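Local coordinates for protein glutathione-specific gamma-glutamylcyclotransferase (Saccharomyces cerevisiae S288c, PDB 5HWK) that cleaves glutathione specifically into 5-oxo-L-proline and the dipeptide Cys-Gly, leaving other gamma-glutamyl peptides untouched, at residues T58-F71 against V160-P173. Sequence-based numbering, arbitrary orientation.
Sequences TLIPYEDIIRQTAF and VYIGTIDNEAFVGP. With BEZ (benzoic acid), chain C.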
ATOM      1  N   THR A  58      -3.756  -4.236  -0.863  1.00 18.69           N
ATOM      2  CA  THR A  58      -3.696  -4.219   0.606  1.00 18.98           C
ATOM      3  C   THR A  58      -2.241  -4.339   1.002  1.00 19.71           C
ATOM      4  O   THR A  58      -1.391  -4.625   0.191  1.00 21.64           O
ATOM      5  CB  THR A  58      -4.624  -5.314   1.188  1.00 20.32           C
ATOM      6  OG1 THR A  58      -4.643  -5.173   2.605  1.00 22.08           O
ATOM      7  CG2 THR A  58      -4.144  -6.700   0.860  1.00 23.30           C
ATOM      8  N   LEU A  59      -1.942  -4.076   2.280  1.00 21.56           N
ATOM      9  CA  LEU A  59      -0.589  -4.222   2.797  1.00 23.60           C
ATOM     10  C   LEU A  59      -0.603  -5.380   3.771  1.00 27.86           C
ATOM     11  O   LEU A  59      -1.545  -5.530   4.554  1.00 31.55           O
ATOM     12  CB  LEU A  59      -0.214  -3.014   3.639  1.00 30.63           C
ATOM     13  CG  LEU A  59       0.197  -1.764   2.961  1.00 31.97           C
ATOM     14  CD1 LEU A  59       0.662  -0.765   4.083  1.00 31.61           C
ATOM     15  CD2 LEU A  59       1.295  -2.023   1.956  1.00 31.97           C
ATOM     16  N   ILE A  60       0.444  -6.185   3.750  1.00 27.27           N
ATOM     17  CA  ILE A  60       0.552  -7.302   4.669  1.00 27.91           C
ATOM     18  C   ILE A  60       1.776  -7.064   5.538  1.00 30.09           C
ATOM     19  O   ILE A  60       2.882  -6.850   5.020  1.00 27.29           O
ATOM     20  CB  ILE A  60       0.660  -8.620   3.904  1.00 32.60           C
ATOM     21  CG1 ILE A  60      -0.482  -8.657   2.899  1.00 36.88           C
ATOM     22  CG2 ILE A  60       0.610  -9.756   4.883  1.00 33.88           C
ATOM     23  CD1 ILE A  60      -0.107  -9.378   1.741  1.00 39.12           C
ATOM     24  N   PRO A  61       1.629  -7.049   6.855  1.00 32.44           N
ATOM     25  CA  PRO A  61       2.788  -6.789   7.705  1.00 34.32           C
ATOM     26  C   PRO A  61       3.703  -7.988   7.778  1.00 32.62           C
ATOM     27  O   PRO A  61       3.282  -9.141   7.647  1.00 31.59           O
ATOM     28  CB  PRO A  61       2.182  -6.511   9.081  1.00 35.65           C
ATOM     29  CG  PRO A  61       0.907  -7.228   9.058  1.00 36.25           C
ATOM     30  CD  PRO A  61       0.383  -7.134   7.636  1.00 34.63           C
ATOM     31  N   TYR A  62       4.966  -7.675   8.075  1.00 32.78           N
ATOM     32  CA  TYR A  62       6.004  -8.693   8.236  1.00 33.55           C
ATOM     33  C   TYR A  62       5.551  -9.823   9.162  1.00 35.01           C
ATOM     34  O   TYR A  62       5.746 -11.005   8.861  1.00 37.07           O
ATOM     35  CB  TYR A  62       7.278  -8.044   8.802  1.00 34.91           C
ATOM     36  CG  TYR A  62       8.386  -9.014   9.119  1.00 36.83           C
ATOM     37  CD1 TYR A  62       9.246  -9.480   8.129  1.00 36.99           C
ATOM     38  CD2 TYR A  62       8.573  -9.461  10.410  1.00 37.80           C
ATOM     39  CE1 TYR A  62      10.247 -10.372   8.403  1.00 38.64           C
ATOM     40  CE2 TYR A  62       9.576 -10.361  10.709  1.00 38.31           C
ATOM     41  CZ  TYR A  62      10.423 -10.809   9.713  1.00 39.04           C
ATOM     42  OH  TYR A  62      11.438 -11.686  10.049  1.00 42.93           O
ATOM     43  N   GLU A  63       4.952  -9.478  10.307  1.00 38.13           N
ATOM     44  CA  GLU A  63       4.602 -10.506  11.284  1.00 40.88           C
ATOM     45  C   GLU A  63       3.556 -11.477  10.743  1.00 40.09           C
ATOM     46  O   GLU A  63       3.525 -12.647  11.149  1.00 43.42           O
ATOM     47  CB  GLU A  63       4.139  -9.866  12.591  1.00 41.43           C
ATOM     48  N   ASP A  64       2.736 -11.044   9.785  1.00 38.93           N
ATOM     49  CA  ASP A  64       1.822 -11.984   9.150  1.00 39.54           C
ATOM     50  C   ASP A  64       2.510 -12.786   8.059  1.00 38.29           C
ATOM     51  O   ASP A  64       2.179 -13.962   7.849  1.00 39.61           O
ATOM     52  CB  ASP A  64       0.643 -11.233   8.542  1.00 42.37           C
ATOM     53  CG  ASP A  64      -0.366 -10.823   9.577  1.00 46.48           C
ATOM     54  OD1 ASP A  64      -0.253 -11.304  10.716  1.00 49.43           O
ATOM     55  OD2 ASP A  64      -1.262 -10.016   9.272  1.00 46.54           O
ATOM     56  N   ILE A  65       3.447 -12.164   7.349  1.00 34.37           N
ATOM     57  CA  ILE A  65       4.148 -12.845   6.264  1.00 33.27           C
ATOM     58  C   ILE A  65       4.921 -14.043   6.786  1.00 33.46           C
ATOM     59  O   ILE A  65       4.864 -15.140   6.223  1.00 32.85           O
ATOM     60  CB  ILE A  65       5.064 -11.859   5.526  1.00 31.30           C
ATOM     61  CG1 ILE A  65       4.239 -10.814   4.759  1.00 31.96           C
ATOM     62  CG2 ILE A  65       5.998 -12.602   4.597  1.00 31.74           C
ATOM     63  CD1 ILE A  65       5.015  -9.657   4.334  1.00 34.04           C
ATOM     64  N   ILE A  66       5.659 -13.853   7.879  1.00 34.68           N
ATOM     65  CA  ILE A  66       6.525 -14.926   8.356  1.00 37.95           C
ATOM     66  C   ILE A  66       5.732 -16.084   8.950  1.00 39.54           C
ATOM     67  O   ILE A  66       6.278 -17.176   9.114  1.00 42.33           O
ATOM     68  CB  ILE A  66       7.621 -14.416   9.322  1.00 40.67           C
ATOM     69  CG1 ILE A  66       6.991 -13.804  10.573  1.00 41.14           C
ATOM     70  CG2 ILE A  66       8.533 -13.415   8.607  1.00 40.87           C
ATOM     71  CD1 ILE A  66       7.999 -13.531  11.699  1.00 42.03           C
ATOM     72  N   ARG A  67       4.455 -15.877   9.269  1.00 39.68           N
ATOM     73  CA  ARG A  67       3.626 -16.916   9.869  1.00 39.59           C
ATOM     74  C   ARG A  67       2.964 -17.853   8.860  1.00 42.13           C
ATOM     75  O   ARG A  67       2.351 -18.837   9.274  1.00 44.86           O
ATOM     76  CB  ARG A  67       2.567 -16.287  10.790  1.00 40.24           C
ATOM     77  N   GLN A  68       3.052 -17.593   7.556  1.00 40.11           N
ATOM     78  CA  GLN A  68       2.495 -18.508   6.556  1.00 39.92           C
ATOM     79  C   GLN A  68       3.527 -18.751   5.474  1.00 34.75           C
ATOM     80  O   GLN A  68       3.959 -17.808   4.817  1.00 33.93           O
ATOM     81  CB  GLN A  68       1.239 -17.922   5.918  1.00 43.64           C
ATOM     82  CG  GLN A  68       0.246 -17.450   6.927  1.00 48.98           C
ATOM     83  CD  GLN A  68      -1.167 -17.574   6.437  1.00 53.23           C
ATOM     84  OE1 GLN A  68      -1.424 -18.143   5.369  1.00 54.68           O
ATOM     85  NE2 GLN A  68      -2.103 -17.053   7.217  1.00 54.69           N
ATOM     86  N   THR A  69       3.904 -20.013   5.274  1.00 35.06           N
ATOM     87  CA  THR A  69       4.924 -20.335   4.284  1.00 34.83           C
ATOM     88  C   THR A  69       4.599 -19.757   2.917  1.00 33.09           C
ATOM     89  O   THR A  69       5.488 -19.238   2.235  1.00 32.26           O
ATOM     90  CB  THR A  69       5.096 -21.847   4.180  1.00 38.10           C
ATOM     91  OG1 THR A  69       5.493 -22.360   5.458  1.00 41.35           O
ATOM     92  CG2 THR A  69       6.183 -22.180   3.166  1.00 38.55           C
ATOM     93  N   ALA A  70       3.328 -19.818   2.503  1.00 31.07           N
ATOM     94  CA  ALA A  70       2.977 -19.316   1.174  1.00 32.25           C
ATOM     95  C   ALA A  70       3.206 -17.813   1.066  1.00 29.69           C
ATOM     96  O   ALA A  70       3.617 -17.318   0.005  1.00 28.22           O
ATOM     97  CB  ALA A  70       1.518 -19.614   0.842  1.00 32.09           C
ATOM     98  N   PHE A  71       2.897 -17.056   2.130  1.00 29.63           N
ATOM     99  CA  PHE A  71       3.170 -15.621   2.076  1.00 28.30           C
ATOM    100  C   PHE A  71       4.670 -15.368   1.991  1.00 28.24           C
ATOM    101  O   PHE A  71       5.126 -14.523   1.203  1.00 26.53           O
ATOM    102  CB  PHE A  71       2.628 -14.871   3.302  1.00 27.64           C
ATOM    103  CG  PHE A  71       1.134 -14.770   3.401  1.00 28.79           C
ATOM    104  CD1 PHE A  71       0.296 -15.330   2.462  1.00 33.97           C
ATOM    105  CD2 PHE A  71       0.568 -14.096   4.463  1.00 36.99           C
ATOM    106  CE1 PHE A  71      -1.074 -15.228   2.595  1.00 34.29           C
ATOM    107  CE2 PHE A  71      -0.817 -13.984   4.587  1.00 37.95           C
ATOM    108  CZ  PHE A  71      -1.629 -14.541   3.645  1.00 31.30           C
ATOM    109  N   VAL A 160      -3.137   3.915   8.882  1.00 22.36           N
ATOM    110  CA  VAL A 160      -3.170   3.259   7.570  1.00 21.91           C
ATOM    111  C   VAL A 160      -4.421   2.405   7.521  1.00 21.39           C
ATOM    112  O   VAL A 160      -4.811   1.798   8.507  1.00 23.23           O
ATOM    113  CB  VAL A 160      -1.866   2.429   7.411  1.00 23.55           C
ATOM    114  CG1 VAL A 160      -1.748   1.339   8.498  1.00 25.97           C
ATOM    115  CG2 VAL A 160      -1.748   1.801   5.992  1.00 24.17           C
ATOM    116  N   TYR A 161      -5.037   2.303   6.331  1.00 21.76           N
ATOM    117  CA  TYR A 161      -6.164   1.384   6.110  1.00 21.46           C
ATOM    118  C   TYR A 161      -5.655   0.119   5.458  1.00 22.79           C
ATOM    119  O   TYR A 161      -5.006   0.188   4.416  1.00 22.71           O
ATOM    120  CB  TYR A 161      -7.197   2.043   5.188  1.00 22.45           C
ATOM    121  CG  TYR A 161      -8.158   2.976   5.868  1.00 23.93           C
ATOM    122  CD1 TYR A 161      -9.221   2.483   6.638  1.00 23.68           C
ATOM    123  CD2 TYR A 161      -7.964   4.357   5.823  1.00 24.99           C
ATOM    124  CE1 TYR A 161     -10.139   3.347   7.244  1.00 25.38           C
ATOM    125  CE2 TYR A 161      -8.868   5.225   6.430  1.00 25.25           C
ATOM    126  CZ  TYR A 161      -9.925   4.707   7.189  1.00 25.45           C
ATOM    127  OH  TYR A 161     -10.866   5.521   7.765  1.00 27.92           O
ATOM    128  N   ILE A 162      -5.993  -1.028   6.047  1.00 22.41           N
ATOM    129  CA  ILE A 162      -5.475  -2.325   5.644  1.00 24.02           C
ATOM    130  C   ILE A 162      -6.626  -3.298   5.520  1.00 21.83           C
ATOM    131  O   ILE A 162      -7.517  -3.308   6.368  1.00 24.02           O
ATOM    132  CB  ILE A 162      -4.492  -2.883   6.710  1.00 28.44           C
ATOM    133  CG1 ILE A 162      -3.258  -1.976   6.742  1.00 33.93           C
ATOM    134  CG2 ILE A 162      -4.132  -4.358   6.397  1.00 29.45           C
ATOM    135  CD1 ILE A 162      -2.187  -2.402   7.713  1.00 36.51           C
ATOM    136  N   GLY A 163      -6.603  -4.137   4.472  1.00 21.97           N
ATOM    137  CA  GLY A 163      -7.447  -5.341   4.452  1.00 21.74           C
ATOM    138  C   GLY A 163      -6.665  -6.446   5.100  1.00 22.70           C
ATOM    139  O   GLY A 163      -5.723  -6.944   4.499  1.00 23.42           O
ATOM    140  N   THR A 164      -6.962  -6.772   6.357  1.00 24.21           N
ATOM    141  CA  THR A 164      -6.132  -7.757   7.035  1.00 25.43           C
ATOM    142  C   THR A 164      -6.448  -9.168   6.509  1.00 24.96           C
ATOM    143  O   THR A 164      -7.470  -9.413   5.820  1.00 24.29           O
ATOM    144  CB  THR A 164      -6.396  -7.765   8.535  1.00 27.97           C
ATOM    145  OG1 THR A 164      -7.718  -8.252   8.729  1.00 31.53           O
ATOM    146  CG2 THR A 164      -6.241  -6.372   9.172  1.00 28.86           C
ATOM    147  N   ILE A 165      -5.590 -10.120   6.905  1.00 27.87           N
ATOM    148  CA  ILE A 165      -5.746 -11.497   6.454  1.00 30.93           C
ATOM    149  C   ILE A 165      -7.083 -12.130   6.839  1.00 29.40           C
ATOM    150  O   ILE A 165      -7.553 -13.052   6.147  1.00 31.54           O
ATOM    151  CB  ILE A 165      -4.521 -12.359   6.805  1.00 34.23           C
ATOM    152  CG1 ILE A 165      -4.488 -12.638   8.314  1.00 36.33           C
ATOM    153  CG2 ILE A 165      -3.236 -11.684   6.303  1.00 36.94           C
ATOM    154  CD1 ILE A 165      -3.299 -13.483   8.790  1.00 37.68           C
ATOM    155  N   ASP A 166      -7.759 -11.626   7.860  1.00 30.01           N
ATOM    156  CA  ASP A 166      -9.015 -12.215   8.318  1.00 32.90           C
ATOM    157  C   ASP A 166     -10.247 -11.567   7.702  1.00 29.20           C
ATOM    158  O   ASP A 166     -11.379 -12.022   7.938  1.00 31.10           O
ATOM    159  CB  ASP A 166      -9.106 -12.128   9.843  1.00 38.18           C
ATOM    160  CG  ASP A 166      -8.836 -10.730  10.352  1.00 48.84           C
ATOM    161  OD1 ASP A 166      -9.720  -9.869  10.133  1.00 53.94           O
ATOM    162  OD2 ASP A 166      -7.750 -10.473  10.928  1.00 56.70           O
ATOM    163  N   ASN A 167     -10.071 -10.514   6.915  1.00 25.40           N
ATOM    164  CA  ASN A 167     -11.242  -9.767   6.473  1.00 25.37           C
ATOM    165  C   ASN A 167     -11.966 -10.546   5.364  1.00 24.56           C
ATOM    166  O   ASN A 167     -11.348 -11.311   4.624  1.00 24.14           O
ATOM    167  CB  ASN A 167     -10.825  -8.314   6.111  1.00 25.01           C
ATOM    168  CG  ASN A 167     -10.547  -8.099   4.628  1.00 23.28           C
ATOM    169  OD1 ASN A 167     -11.477  -7.845   3.851  1.00 23.21           O
ATOM    170  ND2 ASN A 167      -9.288  -8.177   4.239  1.00 23.94           N
ATOM    171  N   GLU A 168     -13.287 -10.312   5.232  1.00 24.01           N
ATOM    172  CA  GLU A 168     -14.123 -11.071   4.289  1.00 23.61           C
ATOM    173  C   GLU A 168     -13.650 -10.947   2.846  1.00 22.99           C
ATOM    174  O   GLU A 168     -13.902 -11.857   2.055  1.00 24.49           O
ATOM    175  CB  GLU A 168     -15.590 -10.603   4.388  1.00 26.01           C
ATOM    176  CG  GLU A 168     -15.820  -9.094   4.135  1.00 31.19           C
ATOM    177  N   ALA A 169     -13.008  -9.824   2.462  1.00 22.06           N
ATOM    178  CA  ALA A 169     -12.629  -9.569   1.083  1.00 20.83           C
ATOM    179  C   ALA A 169     -11.197 -10.019   0.791  1.00 21.60           C
ATOM    180  O   ALA A 169     -10.723  -9.849  -0.325  1.00 21.27           O
ATOM    181  CB  ALA A 169     -12.852  -8.088   0.754  1.00 21.65           C
ATOM    182  N   PHE A 170     -10.493 -10.596   1.758  1.00 21.00           N
ATOM    183  CA  PHE A 170      -9.109 -10.984   1.502  1.00 20.53           C
ATOM    184  C   PHE A 170      -9.099 -12.234   0.650  1.00 21.83           C
ATOM    185  O   PHE A 170      -9.789 -13.201   0.950  1.00 24.42           O
ATOM    186  CB  PHE A 170      -8.379 -11.243   2.829  1.00 21.98           C
ATOM    187  CG  PHE A 170      -6.892 -11.415   2.710  1.00 22.91           C
ATOM    188  CD1 PHE A 170      -6.062 -10.303   2.620  1.00 23.76           C
ATOM    189  CD2 PHE A 170      -6.317 -12.668   2.721  1.00 24.43           C
ATOM    190  CE1 PHE A 170      -4.644 -10.437   2.557  1.00 24.58           C
ATOM    191  CE2 PHE A 170      -4.912 -12.832   2.655  1.00 24.50           C
ATOM    192  CZ  PHE A 170      -4.080 -11.718   2.578  1.00 24.81           C
ATOM    193  N   VAL A 171      -8.284 -12.237  -0.386  1.00 22.18           N
ATOM    194  CA  VAL A 171      -8.249 -13.371  -1.309  1.00 23.47           C
ATOM    195  C   VAL A 171      -6.862 -13.984  -1.397  1.00 26.81           C
ATOM    196  O   VAL A 171      -6.646 -14.886  -2.205  1.00 31.99           O
ATOM    197  CB  VAL A 171      -8.776 -13.013  -2.718  1.00 25.37           C
ATOM    198  CG1 VAL A 171     -10.228 -12.716  -2.697  1.00 28.10           C
ATOM    199  CG2 VAL A 171      -8.138 -11.794  -3.219  1.00 26.93           C
ATOM    200  N   GLY A 172      -5.901 -13.498  -0.609  1.00 24.88           N
ATOM    201  CA  GLY A 172      -4.540 -13.996  -0.725  1.00 24.97           C
ATOM    202  C   GLY A 172      -4.423 -15.323   0.003  1.00 27.05           C
ATOM    203  O   GLY A 172      -5.317 -15.734   0.771  1.00 29.82           O
ATOM    204  N   PRO A 173      -3.300 -16.045  -0.222  1.00 28.56           N
ATOM    205  CA  PRO A 173      -2.293 -15.737  -1.229  1.00 27.10           C
ATOM    206  C   PRO A 173      -2.838 -16.114  -2.607  1.00 28.82           C
ATOM    207  O   PRO A 173      -3.691 -16.996  -2.756  1.00 31.48           O
ATOM    208  CB  PRO A 173      -1.127 -16.640  -0.839  1.00 31.49           C
ATOM    209  CG  PRO A 173      -1.791 -17.837  -0.250  1.00 32.93           C
ATOM    210  CD  PRO A 173      -3.025 -17.333   0.457  1.00 31.60           C
TER
HETATM  211  C   BEZ C 301      -4.335   3.593   0.409  1.00 22.22           C
HETATM  212  O1  BEZ C 301      -4.019   4.217  -0.567  1.00 23.12           O
HETATM  213  O2  BEZ C 301      -3.468   3.449   1.278  1.00 25.63           O
HETATM  214  C1  BEZ C 301      -5.679   2.946   0.522  1.00 23.77           C
HETATM  215  C2  BEZ C 301      -5.876   2.048   1.552  1.00 24.06           C
HETATM  216  C3  BEZ C 301      -7.094   1.366   1.659  1.00 23.62           C
HETATM  217  C4  BEZ C 301      -8.136   1.652   0.793  1.00 23.92           C
HETATM  218  C5  BEZ C 301      -7.935   2.591  -0.207  1.00 24.55           C
HETATM  219  C6  BEZ C 301      -6.718   3.245  -0.374  1.00 24.30           C
HETATM  220  O   HOH W   1      -3.071  -7.669   5.418  1.00 34.29           O
HETATM  221  O   HOH W   2      -3.200  -8.744   7.907  1.00 33.03           O
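T58 and G163 sit where two strands meet almost at a right angle (87° between 58-61 and 160-163), and a side chain rather than paired backbones joins them. OG1 of T58 donates to the carbonyl O of G163 at 2.8 Å, approaching 23° out of the carbonyl plane. A chi1 of -174° swings OG1 away from the threonine's own N and toward G163, where glycine suits the place because a CB would press on T58 OG1 and crowd N167 ND2. The same carbonyl takes a second hydrogen bond from a water that also donates to L59 O, tying the two strands together once more. Were T58 an alanine, the G163 carbonyl would probably keep the water but lose its hydroxyl donor, and a gap would be likely beside F170, whose CE1 lies 4.1 Å from T58 CG2. Next along the strands, branched I162 lays CG2 against L59 O (3.4 Å), and L59 CD1 meets V160 CG2.

The crossing joins the three-stranded sheet holding 54-61 to the six-stranded antiparallel sheet of this ChaC-family fold, beside the ligand pocket: Y161 packs its CB against the bound benzoic acid.

Beyond the strands, the loop after G163 runs along the rim of F71. F170 CE2 stands 3.8 Å from F71 CZ, while P173, preceded by a cis peptide bond, sets CD 3.6 Å from F71 CE1, at the ring's edge. I165 CG2 reaches another part of that edge, and the backbone of I165 covers the F170 ring, its CA 3.8 Å above the centre. D64, partly exposed, takes a water's hydrogen bond on OD2, and that water accepts from I165 N.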